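Local coordinates for protein wsv230 (Shrimp white spot syndrome virus, PDB 2GJ2) that is a nonstructural viral protein of ferredoxin fold that binds metal ions, cadmium in this crystal, and whose precise role is not established, at residues L67-D71 with S72-I76. Residues are numbered along the deposited sequence; the frame is centred on the assembly and turned at random.
Sequences LLTGD and STLEI
Asp71 bends its carboxylate over the turn that follows it and grips Thr73 twice through a single oxygen. Asp71 OD1 accepts the backbone N-H of Thr73, with Thr73 N 2.8 Å from Asp71 OD1; the donor meets the anti side of that oxygen, 33° out of the carboxylate plane. The same oxygen takes the Thr73 hydroxyl in a very short bond, Thr73 OG1 to Asp71 OD1 2.5 Å. Both torsions serve this grip: CG of Asp71 stands opposite its backbone N (chi1 -175°), whereas OG1 of Thr73 sits between its own N and carbonyl carbon (chi1 68°). Donation from the residue two places on to the aspartate carboxylate makes this an Asx turn, and it is laid over a type I beta turn from Asp71 to Leu74, whose closing bond, Leu74 N to Asp71 O, is weak at 3.3 Å.

Toward the helix end the contact turns apolar and looser. CG2 of Thr69, at the end of helix 62-69, comes to 4.3 Å from Leu74 CG, and both side chains also touch Tyr23 of helix 23-27; Leu74 continues inward to Leu15 and Ile62. Gly70, with positive phi, ends the helix in a Schellman motif. On the solvent side Ser72 is exposed, and its side chain points away from the rest of the contact.

The arrangement is the connection from the second helix of the ferredoxin fold to strand 75-78, outermost in the four-stranded sheet of this chain. OD2 of Asp71 is hydrogen-bonded to Tyr23 OH and Asp19 N, and Thr73 OG1 to Asp18 N. Four N-H or hydroxyl partners thus share one buried carboxylate, an environment that should stabilise its negative charge and fix its rotation, tying the turn to the segment that follows strand 13-16.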
loop_
_atom_site.group_PDB
_atom_site.type_symbol
_atom_site.label_atom_id
_atom_site.label_comp_id
_atom_site.label_asym_id
_atom_site.label_seq_id
_atom_site.Cartn_x
_atom_site.Cartn_y
_atom_site.Cartn_z
ATOM N N LEU A 67 -18.648 -14.396 6.293
ATOM C CA LEU A 67 -19.833 -13.935 6.987
ATOM C C LEU A 67 -19.765 -12.423 6.983
ATOM O O LEU A 67 -20.624 -11.764 6.394
ATOM C CB LEU A 67 -19.887 -14.452 8.429
ATOM C CG LEU A 67 -19.941 -15.983 8.588
ATOM C CD1 LEU A 67 -19.634 -16.370 10.028
ATOM C CD2 LEU A 67 -21.299 -16.503 8.138
ATOM N N LEU A 68 -18.716 -11.876 7.591
ATOM C CA LEU A 68 -18.584 -10.430 7.674
ATOM C C LEU A 68 -18.871 -9.731 6.352
ATOM O O LEU A 68 -19.487 -8.659 6.315
ATOM C CB LEU A 68 -17.198 -10.071 8.213
ATOM C CG LEU A 68 -17.007 -10.348 9.710
ATOM C CD1 LEU A 68 -15.558 -10.135 10.132
ATOM C CD2 LEU A 68 -17.926 -9.412 10.497
ATOM N N THR A 69 -18.480 -10.357 5.253
ATOM C CA THR A 69 -18.697 -9.750 3.951
ATOM C C THR A 69 -20.042 -10.091 3.321
ATOM O O THR A 69 -20.532 -9.370 2.453
ATOM C CB THR A 69 -17.574 -10.141 2.975
ATOM O OG1 THR A 69 -17.746 -9.417 1.754
ATOM C CG2 THR A 69 -17.604 -11.626 2.674
ATOM N N GLY A 70 -20.649 -11.189 3.761
ATOM C CA GLY A 70 -21.923 -11.583 3.194
ATOM C C GLY A 70 -21.642 -12.171 1.837
ATOM O O GLY A 70 -22.389 -11.954 0.885
ATOM N N ASP A 71 -20.539 -12.906 1.739
ATOM C CA ASP A 71 -20.163 -13.537 0.473
ATOM C C ASP A 71 -19.557 -14.898 0.788
ATOM O O ASP A 71 -18.395 -14.996 1.176
ATOM C CB ASP A 71 -19.147 -12.683 -0.283
ATOM C CG ASP A 71 -18.829 -13.242 -1.651
ATOM O OD1 ASP A 71 -19.195 -14.419 -1.912
ATOM O OD2 ASP A 71 -18.214 -12.511 -2.461
ATOM N N SER A 72 -20.362 -15.942 0.626
ATOM C CA SER A 72 -19.935 -17.302 0.931
ATOM C C SER A 72 -18.983 -17.869 -0.114
ATOM O O SER A 72 -18.446 -18.952 0.077
ATOM C CB SER A 72 -21.156 -18.220 1.065
ATOM O OG SER A 72 -21.782 -18.464 -0.197
ATOM N N THR A 73 -18.782 -17.137 -1.210
ATOM C CA THR A 73 -17.887 -17.575 -2.285
ATOM C C THR A 73 -16.494 -16.960 -2.141
ATOM O O THR A 73 -15.568 -17.374 -2.821
ATOM C CB THR A 73 -18.420 -17.161 -3.701
ATOM O OG1 THR A 73 -18.366 -15.740 -3.831
ATOM C CG2 THR A 73 -19.873 -17.604 -3.913
ATOM N N LEU A 74 -16.361 -15.973 -1.260
ATOM C CA LEU A 74 -15.100 -15.255 -1.029
ATOM C C LEU A 74 -13.904 -16.193 -0.896
ATOM O O LEU A 74 -13.989 -17.219 -0.244
ATOM C CB LEU A 74 -15.231 -14.392 0.243
ATOM C CG LEU A 74 -14.127 -13.505 0.877
ATOM C CD1 LEU A 74 -12.960 -14.349 1.399
ATOM C CD2 LEU A 74 -13.621 -12.529 -0.143
ATOM N N GLU A 75 -12.796 -15.840 -1.539
ATOM C CA GLU A 75 -11.564 -16.614 -1.442
ATOM C C GLU A 75 -10.421 -15.656 -1.159
ATOM O O GLU A 75 -10.474 -14.479 -1.520
ATOM C CB GLU A 75 -11.263 -17.343 -2.750
ATOM C CG GLU A 75 -12.225 -18.445 -3.126
ATOM C CD GLU A 75 -11.998 -19.717 -2.352
ATOM O OE1 GLU A 75 -10.823 -20.077 -2.103
ATOM O OE2 GLU A 75 -12.996 -20.375 -2.011
ATOM N N ILE A 76 -9.391 -16.139 -0.491
ATOM C CA ILE A 76 -8.248 -15.287 -0.242
ATOM C C ILE A 76 -6.977 -15.914 -0.788
ATOM O O ILE A 76 -6.773 -17.110 -0.700
ATOM C CB ILE A 76 -8.020 -14.980 1.253
ATOM C CG1 ILE A 76 -6.812 -14.062 1.382
ATOM C CG2 ILE A 76 -7.679 -16.224 2.009
ATOM C CD1 ILE A 76 -6.428 -13.737 2.796
#